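Local coordinates for protein alpha-galactosidase (Lactobacillus brevis, PDB 3MI6) that probably hydrolyses terminal, non-reducing alpha-D-galactose residues of alpha-D-galactosides, including galactose oligosaccharides, galactomannans and galactolipids, at residues D[114-119]-D[538-543]; D[121-126]-D[293-298]; D[248-253]-D[270-275]. One frame throughout, in Å; residues are numbered along the deposited sequence.

Overall arrangement
The three contacts run from the barrel segment leading into strand 544-546 into the N-terminal beta domain. Contact 1 joins the loop between strands 103-112 and 132-140 to 538-543; contact 2, its centre about 7 Å away, ties a later part of that loop to strand 290-301. Y540 meets both, since its ring atom CE2 also packs 3.2 Å from O of S122. Contact 3 lies further into that domain, its centre about 13 Å from that of contact 2; strands 290-301 and 247-252 are sheet neighbours, N of V253 lying 2.8 Å from O of E295, a probable hydrogen bond. Contact 1 is nearest the predicted substrate site, the Y540 and W478 side chains lying about 11 Å apart.

Contact 1 (D[114-119]-D[538-543])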
ATOM      1  N   LYS D 114      37.964  20.410 -16.315  1.00 44.55           N
ATOM      2  CA  LYS D 114      36.907  20.047 -17.233  1.00 43.12           C
ATOM      3  C   LYS D 114      36.669  21.242 -18.162  1.00 45.02           C
ATOM      4  O   LYS D 114      36.459  22.360 -17.701  1.00 45.61           O
ATOM      5  CB  LYS D 114      35.646  19.668 -16.432  1.00 43.07           C
ATOM      6  CG  LYS D 114      34.355  19.493 -17.239  1.00 42.87           C
ATOM      7  CD  LYS D 114      34.412  18.284 -18.160  1.00 41.73           C
ATOM      8  CE  LYS D 114      33.040  17.928 -18.730  1.00 38.62           C
ATOM      9  NZ  LYS D 114      32.527  18.939 -19.663  1.00 34.74           N
ATOM     10  N   GLN D 115      36.737  21.014 -19.469  1.00 43.00           N
ATOM     11  CA  GLN D 115      36.523  22.091 -20.423  1.00 44.39           C
ATOM     12  C   GLN D 115      35.106  22.042 -20.967  1.00 41.55           C
ATOM     13  O   GLN D 115      34.527  20.966 -21.117  1.00 35.79           O
ATOM     14  CB  GLN D 115      37.503  21.961 -21.591  1.00 47.64           C
ATOM     15  CG  GLN D 115      38.956  21.775 -21.182  1.00 54.77           C
ATOM     16  CD  GLN D 115      39.728  23.085 -21.169  1.00 61.65           C
ATOM     17  OE1 GLN D 115      40.090  23.614 -22.224  1.00 65.68           O
ATOM     18  NE2 GLN D 115      39.987  23.616 -19.971  1.00 58.50           N
ATOM     19  N   ARG D 116      34.560  23.210 -21.289  1.00 42.02           N
ATOM     20  CA  ARG D 116      33.294  23.269 -22.010  1.00 41.71           C
ATOM     21  C   ARG D 116      33.306  22.380 -23.262  1.00 44.94           C
ATOM     22  O   ARG D 116      34.369  21.993 -23.762  1.00 47.13           O
ATOM     23  CB  ARG D 116      32.963  24.708 -22.398  1.00 42.09           C
ATOM     24  CG  ARG D 116      32.391  25.552 -21.271  1.00 41.33           C
ATOM     25  CD  ARG D 116      32.609  27.033 -21.539  1.00 44.31           C
ATOM     26  NE  ARG D 116      32.198  27.879 -20.418  1.00 46.29           N
ATOM     27  CZ  ARG D 116      32.881  28.032 -19.287  1.00 42.80           C
ATOM     28  NH1 ARG D 116      34.024  27.383 -19.089  1.00 39.95           N
ATOM     29  NH2 ARG D 116      32.406  28.833 -18.348  1.00 41.35           N
ATOM     30  N   LEU D 117      32.119  22.037 -23.751  1.00 41.33           N
ATOM     31  CA  LEU D 117      31.997  21.400 -25.045  1.00 38.40           C
ATOM     32  C   LEU D 117      31.936  22.499 -26.103  1.00 42.51           C
ATOM     33  O   LEU D 117      31.556  23.635 -25.816  1.00 44.63           O
ATOM     34  CB  LEU D 117      30.758  20.521 -25.097  1.00 37.71           C
ATOM     35  CG  LEU D 117      30.848  19.264 -24.240  1.00 40.04           C
ATOM     36  CD1 LEU D 117      29.527  18.467 -24.248  1.00 37.77           C
ATOM     37  CD2 LEU D 117      32.018  18.412 -24.691  1.00 34.44           C
ATOM     38  N   ALA D 118      32.322  22.169 -27.322  1.00 39.35           N
ATOM     39  CA  ALA D 118      32.477  23.190 -28.328  1.00 41.99           C
ATOM     40  C   ALA D 118      31.157  23.895 -28.588  1.00 44.00           C
ATOM     41  O   ALA D 118      31.077  25.120 -28.471  1.00 46.72           O
ATOM     42  CB  ALA D 118      33.050  22.604 -29.614  1.00 39.93           C
ATOM     43  N   ASN D 119      30.120  23.137 -28.932  1.00 41.05           N
ATOM     44  CA  ASN D 119      28.875  23.764 -29.371  1.00 43.70           C
ATOM     45  C   ASN D 119      27.642  23.529 -28.502  1.00 45.91           C
ATOM     46  O   ASN D 119      26.561  24.003 -28.843  1.00 44.55           O
ATOM     47  CB  ASN D 119      28.556  23.360 -30.801  1.00 42.07           C
ATOM     48  CG  ASN D 119      29.664  23.700 -31.747  1.00 47.85           C
ATOM     49  OD1 ASN D 119      30.216  22.820 -32.418  1.00 45.05           O
ATOM     50  ND2 ASN D 119      30.019  24.990 -31.800  1.00 44.92           N
HETATM   51  N   MSE D 538      19.190  25.113 -20.772  1.00 34.68           N
HETATM   52  CA  MSE D 538      18.938  26.539 -20.881  1.00 34.57           C
HETATM   53  C   MSE D 538      19.574  27.342 -19.751  1.00 36.81           C
HETATM   54  O   MSE D 538      19.883  28.516 -19.942  1.00 35.49           O
HETATM   55  CB  MSE D 538      17.441  26.794 -20.916  1.00 34.46           C
HETATM   56  CG  MSE D 538      16.735  26.015 -21.987  1.00 37.44           C
HETATM   57 SE   MSE D 538      16.875  26.897 -23.736  1.00 62.35          SE
HETATM   58  CE  MSE D 538      15.958  28.566 -23.310  1.00 41.77           C
HETATM   59  N   MSE D 539      19.763  26.712 -18.588  1.00 34.00           N
HETATM   60  CA  MSE D 539      20.355  27.377 -17.437  1.00 35.65           C
HETATM   61  C   MSE D 539      21.825  27.743 -17.670  1.00 39.55           C
HETATM   62  O   MSE D 539      22.356  28.660 -17.034  1.00 39.94           O
HETATM   63  CB  MSE D 539      20.250  26.507 -16.175  1.00 40.74           C
HETATM   64  CG  MSE D 539      18.834  26.070 -15.786  1.00 42.59           C
HETATM   65 SE   MSE D 539      17.518  27.519 -15.586  1.00 57.88          SE
HETATM   66  CE  MSE D 539      15.925  26.412 -15.702  1.00 38.57           C
ATOM     67  N   TYR D 540      22.488  27.010 -18.559  1.00 35.84           N
ATOM     68  CA  TYR D 540      23.855  27.326 -18.915  1.00 34.45           C
ATOM     69  C   TYR D 540      23.936  28.754 -19.444  1.00 37.04           C
ATOM     70  O   TYR D 540      24.848  29.497 -19.103  1.00 38.08           O
ATOM     71  CB  TYR D 540      24.344  26.344 -19.962  1.00 34.58           C
ATOM     72  CG  TYR D 540      25.733  26.611 -20.482  1.00 37.90           C
ATOM     73  CD1 TYR D 540      25.927  27.431 -21.583  1.00 37.89           C
ATOM     74  CD2 TYR D 540      26.848  26.018 -19.897  1.00 35.91           C
ATOM     75  CE1 TYR D 540      27.179  27.667 -22.072  1.00 38.82           C
ATOM     76  CE2 TYR D 540      28.110  26.245 -20.385  1.00 35.70           C
ATOM     77  CZ  TYR D 540      28.273  27.075 -21.477  1.00 38.73           C
ATOM     78  OH  TYR D 540      29.530  27.329 -21.995  1.00 40.19           O
ATOM     79  N   TYR D 541      22.954  29.133 -20.253  1.00 37.24           N
ATOM     80  CA  TYR D 541      22.926  30.428 -20.919  1.00 35.55           C
ATOM     81  C   TYR D 541      22.064  31.409 -20.151  1.00 38.64           C
ATOM     82  O   TYR D 541      22.462  32.550 -19.938  1.00 39.68           O
ATOM     83  CB  TYR D 541      22.341  30.276 -22.325  1.00 37.04           C
ATOM     84  CG  TYR D 541      23.186  29.450 -23.251  1.00 38.72           C
ATOM     85  CD1 TYR D 541      24.310  30.000 -23.852  1.00 39.55           C
ATOM     86  CD2 TYR D 541      22.866  28.125 -23.540  1.00 37.48           C
ATOM     87  CE1 TYR D 541      25.103  29.263 -24.704  1.00 38.70           C
ATOM     88  CE2 TYR D 541      23.660  27.374 -24.403  1.00 39.00           C
ATOM     89  CZ  TYR D 541      24.778  27.962 -24.978  1.00 39.80           C
ATOM     90  OH  TYR D 541      25.590  27.272 -25.834  1.00 40.93           O
ATOM     91  N   ALA D 542      20.866  30.955 -19.774  1.00 38.67           N
ATOM     92  CA  ALA D 542      19.876  31.758 -19.054  1.00 37.64           C
ATOM     93  C   ALA D 542      19.726  31.218 -17.633  1.00 40.54           C
ATOM     94  O   ALA D 542      19.168  30.136 -17.438  1.00 42.53           O
ATOM     95  CB  ALA D 542      18.543  31.700 -19.776  1.00 35.26           C
ATOM     96  N   PRO D 543      20.207  31.971 -16.630  1.00 38.95           N
ATOM     97  CA  PRO D 543      20.328  31.449 -15.263  1.00 35.67           C
ATOM     98  C   PRO D 543      18.978  31.234 -14.596  1.00 36.37           C
ATOM     99  O   PRO D 543      18.913  30.622 -13.535  1.00 37.38           O
ATOM    100  CB  PRO D 543      21.080  32.557 -14.546  1.00 37.19           C
ATOM    101  CG  PRO D 543      20.614  33.801 -15.251  1.00 38.53           C
ATOM    102  CD  PRO D 543      20.543  33.403 -16.707  1.00 39.27           C
TER
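R116 and Y540 mark the closest approach of the two backbones, yet their CA atoms stay 10.7 Å apart, and the gap is bridged entirely by side chains. Segment 114-119 is a loop of the N-terminal domain; 538-543 starts in the short helix 536-539 and leads into barrel strand 544-546. Y540 holds its CG anti to the backbone N (chi1 177°), which carries the phenol out toward the loop. The R116 chain, extended from CG to NE, crosses the phenol oxygen obliquely: CD and NE each lie 3.1 Å from Y540 OH. The hydroxyl sits at the edge of the guanidinium, near its plane, while the planes of guanidinium and ring stand 66° apart, so the two do not stack. Beyond this meeting the arginine turns to its own loop, where NH1 forms a salt bridge with D126 and the cation lies against the ring of F124. Y541, next in the chain, packs on helix 500-518 and receives Y540 CD1 over one face. The arginine's charge is probably balanced largely by D126 within its own loop, and toward the barrel it offers mainly its methylenes and NE, a small, partly exposed contact between domains.

Contact 2 (D[121-126]-D[293-298]); sequences PSTFDD and TPEAIL
S122 and E295 bring the two backbones to 6.5 Å between CA atoms, a loop passing beside strand 290-301 without pairing with it. The E295 chain, extended beyond CG, reaches across to T123 and is gripped through one carboxylate oxygen. OE1 of E295 accepts from T123 N at 2.9 Å, a bent bond of 139°. It also accepts from T123 OG1, at 2.7 Å. Both donors approach on the syn side, the hydroxyl further out of the carboxylate plane (34°) than the amide. T123 can offer both because its OG1 sits between the backbone N and the carbonyl carbon (chi1 44°), beside the N-H. The arrangement pins a long excursion between strands 103-112 and 132-140 onto strand 290-301, a central strand of the large antiparallel sheet of the GH36 N-terminal domain. OE2 of E295 is held by K114 in a salt bridge, which probably favours a charged carboxylate in this buried setting; K114 also bonds T123 O. S122 places its CB 3.4 Å from E295 OE1 and turns its hydroxyl to L117 N. Apolar contact continues at T123 CG2, 4.2 Å from I297 CD1. A water links P121 O to E295 N at 2.7 Å from each.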
ATOM      1  N   PRO D 121      25.803  23.469 -24.478  1.00 33.57           N
ATOM      2  CA  PRO D 121      25.860  23.850 -23.062  1.00 35.80           C
ATOM      3  C   PRO D 121      26.460  22.686 -22.299  1.00 34.43           C
ATOM      4  O   PRO D 121      26.185  21.540 -22.652  1.00 34.50           O
ATOM      5  CB  PRO D 121      24.392  24.007 -22.674  1.00 37.43           C
ATOM      6  CG  PRO D 121      23.617  23.265 -23.748  1.00 35.85           C
ATOM      7  CD  PRO D 121      24.428  23.362 -24.988  1.00 35.28           C
ATOM      8  N   SER D 122      27.274  22.952 -21.289  1.00 34.67           N
ATOM      9  CA  SER D 122      28.031  21.877 -20.667  1.00 33.57           C
ATOM     10  C   SER D 122      28.717  22.307 -19.388  1.00 34.87           C
ATOM     11  O   SER D 122      28.608  23.454 -18.956  1.00 33.77           O
ATOM     12  CB  SER D 122      29.076  21.337 -21.646  1.00 37.61           C
ATOM     13  OG  SER D 122      29.922  22.383 -22.104  1.00 40.23           O
ATOM     14  N   THR D 123      29.444  21.374 -18.791  1.00 36.51           N
ATOM     15  CA  THR D 123      30.006  21.603 -17.470  1.00 38.19           C
ATOM     16  C   THR D 123      31.474  21.952 -17.506  1.00 38.85           C
ATOM     17  O   THR D 123      32.211  21.498 -18.360  1.00 39.59           O
ATOM     18  CB  THR D 123      29.803  20.391 -16.579  1.00 35.69           C
ATOM     19  OG1 THR D 123      30.117  19.208 -17.327  1.00 35.89           O
ATOM     20  CG2 THR D 123      28.360  20.342 -16.131  1.00 34.16           C
ATOM     21  N   PHE D 124      31.899  22.750 -16.544  1.00 40.24           N
ATOM     22  CA  PHE D 124      33.252  23.249 -16.544  1.00 42.42           C
ATOM     23  C   PHE D 124      33.747  23.368 -15.108  1.00 45.38           C
ATOM     24  O   PHE D 124      32.949  23.516 -14.189  1.00 44.29           O
ATOM     25  CB  PHE D 124      33.241  24.619 -17.182  1.00 40.38           C
ATOM     26  CG  PHE D 124      32.170  25.492 -16.646  1.00 40.16           C
ATOM     27  CD1 PHE D 124      32.402  26.285 -15.537  1.00 39.56           C
ATOM     28  CD2 PHE D 124      30.913  25.499 -17.224  1.00 39.54           C
ATOM     29  CE1 PHE D 124      31.410  27.099 -15.027  1.00 38.34           C
ATOM     30  CE2 PHE D 124      29.905  26.307 -16.713  1.00 41.00           C
ATOM     31  CZ  PHE D 124      30.154  27.107 -15.610  1.00 38.45           C
ATOM     32  N   ASP D 125      35.064  23.280 -14.926  1.00 47.45           N
ATOM     33  CA  ASP D 125      35.703  23.588 -13.656  1.00 45.51           C
ATOM     34  C   ASP D 125      36.690  24.733 -13.847  1.00 44.52           C
ATOM     35  O   ASP D 125      37.842  24.511 -14.181  1.00 50.02           O
ATOM     36  CB  ASP D 125      36.413  22.359 -13.071  1.00 42.17           C
ATOM     37  CG  ASP D 125      37.042  22.648 -11.713  1.00 47.52           C
ATOM     38  OD1 ASP D 125      36.627  23.635 -11.073  1.00 48.63           O
ATOM     39  OD2 ASP D 125      37.948  21.905 -11.273  1.00 48.66           O
ATOM     40  N   ASP D 126      36.233  25.958 -13.636  1.00 44.02           N
ATOM     41  CA  ASP D 126      37.098  27.120 -13.730  1.00 44.89           C
ATOM     42  C   ASP D 126      37.310  27.699 -12.336  1.00 51.13           C
ATOM     43  O   ASP D 126      37.727  28.846 -12.175  1.00 52.22           O
ATOM     44  CB  ASP D 126      36.465  28.178 -14.637  1.00 47.72           C
ATOM     45  CG  ASP D 126      36.323  27.713 -16.088  1.00 55.12           C
ATOM     46  OD1 ASP D 126      37.270  27.068 -16.620  1.00 56.11           O
ATOM     47  OD2 ASP D 126      35.264  28.007 -16.697  1.00 48.93           O
ATOM     48  N   THR D 293      27.528  13.639 -27.725  1.00 32.00           N
ATOM     49  CA  THR D 293      26.244  13.640 -27.000  1.00 32.82           C
ATOM     50  C   THR D 293      26.180  14.787 -25.994  1.00 33.57           C
ATOM     51  O   THR D 293      27.218  15.278 -25.543  1.00 33.11           O
ATOM     52  CB  THR D 293      25.955  12.341 -26.234  1.00 30.68           C
ATOM     53  OG1 THR D 293      26.751  12.300 -25.049  1.00 32.54           O
ATOM     54  CG2 THR D 293      26.228  11.123 -27.080  1.00 31.48           C
ATOM     55  N   PRO D 294      24.954  15.227 -25.642  1.00 36.00           N
ATOM     56  CA  PRO D 294      24.808  16.213 -24.566  1.00 30.63           C
ATOM     57  C   PRO D 294      25.242  15.522 -23.292  1.00 31.75           C
ATOM     58  O   PRO D 294      25.252  14.287 -23.268  1.00 32.11           O
ATOM     59  CB  PRO D 294      23.303  16.474 -24.521  1.00 30.51           C
ATOM     60  CG  PRO D 294      22.753  15.921 -25.772  1.00 33.36           C
ATOM     61  CD  PRO D 294      23.652  14.810 -26.190  1.00 33.62           C
ATOM     62  N   GLU D 295      25.588  16.277 -22.256  1.00 30.51           N
ATOM     63  CA  GLU D 295      26.070  15.672 -21.018  1.00 30.33           C
ATOM     64  C   GLU D 295      24.966  15.144 -20.095  1.00 31.70           C
ATOM     65  O   GLU D 295      23.900  15.765 -19.945  1.00 32.34           O
ATOM     66  CB  GLU D 295      26.966  16.657 -20.271  1.00 31.32           C
ATOM     67  CG  GLU D 295      28.344  16.753 -20.875  1.00 32.73           C
ATOM     68  CD  GLU D 295      29.227  17.744 -20.169  1.00 36.95           C
ATOM     69  OE1 GLU D 295      28.699  18.665 -19.505  1.00 39.44           O
ATOM     70  OE2 GLU D 295      30.461  17.601 -20.283  1.00 41.11           O
ATOM     71  N   ALA D 296      25.231  13.995 -19.476  1.00 32.60           N
ATOM     72  CA  ALA D 296      24.366  13.464 -18.424  1.00 29.51           C
ATOM     73  C   ALA D 296      24.959  13.807 -17.067  1.00 28.96           C
ATOM     74  O   ALA D 296      26.141  13.593 -16.852  1.00 31.51           O
ATOM     75  CB  ALA D 296      24.225  11.956 -18.576  1.00 27.32           C
ATOM     76  N   ILE D 297      24.149  14.351 -16.159  1.00 30.99           N
ATOM     77  CA  ILE D 297      24.547  14.528 -14.744  1.00 31.10           C
ATOM     78  C   ILE D 297      24.108  13.336 -13.888  1.00 28.86           C
ATOM     79  O   ILE D 297      22.939  12.987 -13.877  1.00 30.12           O
ATOM     80  CB  ILE D 297      23.923  15.792 -14.091  1.00 29.73           C
ATOM     81  CG1 ILE D 297      24.046  17.031 -14.986  1.00 29.54           C
ATOM     82  CG2 ILE D 297      24.548  16.043 -12.741  1.00 29.68           C
ATOM     83  CD1 ILE D 297      25.459  17.386 -15.367  1.00 30.61           C
ATOM     84  N   LEU D 298      25.050  12.721 -13.181  1.00 29.52           N
ATOM     85  CA  LEU D 298      24.760  11.611 -12.273  1.00 28.77           C
ATOM     86  C   LEU D 298      25.163  11.940 -10.831  1.00 32.76           C
ATOM     87  O   LEU D 298      26.094  12.716 -10.586  1.00 33.21           O
ATOM     88  CB  LEU D 298      25.481  10.347 -12.712  1.00 30.31           C
ATOM     89  CG  LEU D 298      24.664   9.305 -13.469  1.00 33.60           C
ATOM     90  CD1 LEU D 298      24.184   9.898 -14.790  1.00 36.04           C
ATOM     91  CD2 LEU D 298      25.482   8.055 -13.737  1.00 31.53           C
TER
HETATM   92  O   HOH W   1      25.463  18.925 -22.727  1.00 30.79           O

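Contact 3 (D[248-253]-D[270-275])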
ATOM      1  N   PHE D 248      19.613   7.751  -6.251  1.00 31.18           N
ATOM      2  CA  PHE D 248      20.341   8.244  -7.409  1.00 28.24           C
ATOM      3  C   PHE D 248      19.565   9.350  -8.090  1.00 29.07           C
ATOM      4  O   PHE D 248      18.338   9.360  -8.083  1.00 30.14           O
ATOM      5  CB  PHE D 248      20.557   7.112  -8.390  1.00 29.91           C
ATOM      6  CG  PHE D 248      21.475   6.056  -7.882  1.00 30.40           C
ATOM      7  CD1 PHE D 248      20.974   4.943  -7.232  1.00 28.93           C
ATOM      8  CD2 PHE D 248      22.845   6.185  -8.033  1.00 27.03           C
ATOM      9  CE1 PHE D 248      21.832   3.959  -6.765  1.00 30.85           C
ATOM     10  CE2 PHE D 248      23.699   5.217  -7.555  1.00 28.66           C
ATOM     11  CZ  PHE D 248      23.194   4.098  -6.924  1.00 30.18           C
ATOM     12  N   GLY D 249      20.291  10.287  -8.674  1.00 31.14           N
ATOM     13  CA  GLY D 249      19.683  11.388  -9.395  1.00 29.76           C
ATOM     14  C   GLY D 249      20.276  11.470 -10.776  1.00 29.84           C
ATOM     15  O   GLY D 249      21.479  11.347 -10.944  1.00 31.51           O
ATOM     16  N   PHE D 250      19.434  11.674 -11.774  1.00 30.00           N
ATOM     17  CA  PHE D 250      19.909  11.744 -13.144  1.00 28.84           C
ATOM     18  C   PHE D 250      19.360  12.991 -13.794  1.00 31.20           C
ATOM     19  O   PHE D 250      18.149  13.204 -13.798  1.00 32.41           O
ATOM     20  CB  PHE D 250      19.417  10.528 -13.938  1.00 29.81           C
ATOM     21  CG  PHE D 250      19.779   9.215 -13.322  1.00 29.12           C
ATOM     22  CD1 PHE D 250      19.084   8.734 -12.230  1.00 28.79           C
ATOM     23  CD2 PHE D 250      20.805   8.461 -13.834  1.00 28.89           C
ATOM     24  CE1 PHE D 250      19.412   7.528 -11.663  1.00 28.80           C
ATOM     25  CE2 PHE D 250      21.140   7.244 -13.262  1.00 30.75           C
ATOM     26  CZ  PHE D 250      20.442   6.781 -12.173  1.00 28.40           C
ATOM     27  N   ASN D 251      20.232  13.821 -14.344  1.00 29.57           N
ATOM     28  CA  ASN D 251      19.749  14.915 -15.179  1.00 29.24           C
ATOM     29  C   ASN D 251      20.515  15.033 -16.521  1.00 31.49           C
ATOM     30  O   ASN D 251      21.377  14.215 -16.832  1.00 33.19           O
ATOM     31  CB  ASN D 251      19.691  16.229 -14.396  1.00 27.30           C
ATOM     32  CG  ASN D 251      18.627  17.191 -14.937  1.00 29.81           C
ATOM     33  OD1 ASN D 251      18.168  17.056 -16.078  1.00 30.35           O
ATOM     34  ND2 ASN D 251      18.240  18.176 -14.122  1.00 28.76           N
ATOM     35  N   LEU D 252      20.193  16.039 -17.323  1.00 31.73           N
ATOM     36  CA  LEU D 252      20.639  16.059 -18.708  1.00 30.90           C
ATOM     37  C   LEU D 252      20.819  17.482 -19.197  1.00 31.04           C
ATOM     38  O   LEU D 252      19.862  18.242 -19.234  1.00 31.99           O
ATOM     39  CB  LEU D 252      19.564  15.410 -19.559  1.00 29.51           C
ATOM     40  CG  LEU D 252      19.967  14.307 -20.511  1.00 35.12           C
ATOM     41  CD1 LEU D 252      19.227  14.502 -21.858  1.00 33.90           C
ATOM     42  CD2 LEU D 252      21.498  14.250 -20.666  1.00 31.76           C
ATOM     43  N   VAL D 253      22.026  17.867 -19.591  1.00 31.11           N
ATOM     44  CA  VAL D 253      22.159  19.213 -20.132  1.00 31.13           C
ATOM     45  C   VAL D 253      21.748  19.260 -21.596  1.00 31.42           C
ATOM     46  O   VAL D 253      22.591  19.276 -22.464  1.00 31.20           O
ATOM     47  CB  VAL D 253      23.561  19.742 -20.006  1.00 30.65           C
ATOM     48  CG1 VAL D 253      23.534  21.249 -20.200  1.00 32.16           C
ATOM     49  CG2 VAL D 253      24.127  19.367 -18.661  1.00 29.44           C
ATOM     50  N   SER D 270      18.822  -3.401 -13.165  1.00 28.97           N
ATOM     51  CA  SER D 270      18.281  -2.177 -13.706  1.00 27.68           C
ATOM     52  C   SER D 270      19.242  -1.479 -14.644  1.00 31.54           C
ATOM     53  O   SER D 270      20.369  -1.190 -14.272  1.00 31.08           O
ATOM     54  CB  SER D 270      17.951  -1.229 -12.567  1.00 28.29           C
ATOM     55  OG  SER D 270      17.028  -1.832 -11.684  1.00 33.43           O
ATOM     56  N   ARG D 271      18.775  -1.185 -15.855  1.00 31.65           N
ATOM     57  CA  ARG D 271      19.499  -0.303 -16.746  1.00 30.70           C
ATOM     58  C   ARG D 271      18.832   1.075 -16.811  1.00 30.89           C
ATOM     59  O   ARG D 271      17.697   1.206 -17.273  1.00 29.70           O
ATOM     60  CB  ARG D 271      19.602  -0.923 -18.143  1.00 33.26           C
ATOM     61  CG  ARG D 271      20.529  -0.171 -19.104  1.00 32.48           C
ATOM     62  CD  ARG D 271      20.863  -1.022 -20.317  1.00 34.67           C
ATOM     63  NE  ARG D 271      21.977  -1.921 -20.053  1.00 37.46           N
ATOM     64  CZ  ARG D 271      22.349  -2.916 -20.854  1.00 40.32           C
ATOM     65  NH1 ARG D 271      21.684  -3.156 -21.973  1.00 37.71           N
ATOM     66  NH2 ARG D 271      23.378  -3.686 -20.524  1.00 38.14           N
ATOM     67  N   ILE D 272      19.545   2.098 -16.342  1.00 28.64           N
ATOM     68  CA  ILE D 272      19.100   3.477 -16.493  1.00 28.18           C
ATOM     69  C   ILE D 272      19.793   4.137 -17.690  1.00 28.51           C
ATOM     70  O   ILE D 272      20.997   4.328 -17.686  1.00 27.97           O
ATOM     71  CB  ILE D 272      19.357   4.333 -15.210  1.00 29.51           C
ATOM     72  CG1 ILE D 272      18.673   3.731 -13.977  1.00 29.85           C
ATOM     73  CG2 ILE D 272      18.842   5.748 -15.393  1.00 27.70           C
ATOM     74  CD1 ILE D 272      19.193   2.378 -13.539  1.00 29.66           C
ATOM     75  N   LEU D 273      19.011   4.490 -18.707  1.00 30.41           N
ATOM     76  CA  LEU D 273      19.513   5.107 -19.931  1.00 29.33           C
ATOM     77  C   LEU D 273      19.053   6.525 -19.962  1.00 27.79           C
ATOM     78  O   LEU D 273      17.894   6.761 -19.720  1.00 29.98           O
ATOM     79  CB  LEU D 273      18.904   4.415 -21.150  1.00 28.88           C
ATOM     80  CG  LEU D 273      19.460   3.061 -21.570  1.00 29.16           C
ATOM     81  CD1 LEU D 273      18.823   2.598 -22.858  1.00 29.23           C
ATOM     82  CD2 LEU D 273      20.950   3.202 -21.734  1.00 32.96           C
ATOM     83  N   THR D 274      19.937   7.471 -20.263  1.00 28.96           N
ATOM     84  CA  THR D 274      19.516   8.861 -20.454  1.00 28.55           C
ATOM     85  C   THR D 274      20.265   9.618 -21.558  1.00 31.09           C
ATOM     86  O   THR D 274      21.481   9.552 -21.657  1.00 32.82           O
ATOM     87  CB  THR D 274      19.547   9.678 -19.143  1.00 29.82           C
ATOM     88  OG1 THR D 274      20.826   9.560 -18.525  1.00 32.62           O
ATOM     89  CG2 THR D 274      18.473   9.183 -18.164  1.00 31.59           C
ATOM     90  N   GLY D 275      19.525  10.329 -22.396  1.00 31.03           N
ATOM     91  CA  GLY D 275      20.115  11.186 -23.402  1.00 30.18           C
ATOM     92  C   GLY D 275      19.078  11.601 -24.432  1.00 34.24           C
ATOM     93  O   GLY D 275      17.879  11.677 -24.148  1.00 33.10           O
TER
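F250 and I272 make the tight part of this contact, on two strands that run in nearly the same direction, 10° apart, but belong to different sheets. I272 CG2 rests over one face of the F250 ring, 3.7 Å from the centroid and 20° off the ring normal, a CH-pi contact. The methyl is displaced toward the CE2 side of the ring, where the separation from CE2 falls to 3.5 Å. With I272 CG1 placed beside its backbone N (chi1 -57°), CG2 lies anti to that N and projects at the phenyl face, while CG1 skirts the rim at CZ, 4.0 Å away. The two side chains cross at about a right angle.

Toward the other end the fit is looser. The backbones approach there, L252 and G275 having CA atoms 6.8 Å apart, but the touching is done by a single methyl, L252 CD1, laid 3.8 Å from G275 CA and close to its carbonyl oxygen. G275 is where the chain turns a corner out of strand 270-274. T274 also faces the opposing strand, yet its side chain comes no nearer than 4.5 Å. Even this looser end is buried rather than open to solvent: F258 packs on L252, D260 on T274. On the far side of strand 270-274, L273 packs on L180 and Q183, and R271 forms salt bridges with D185 and D84. Strand 247-252 lies in the sheet that also holds 290-301, and 270-274 in the one with 174-186 and 258-264, so apolar side chains meet between two sheets packed face to face, as in the beta-supersandwich of the GH36 N-terminal domain.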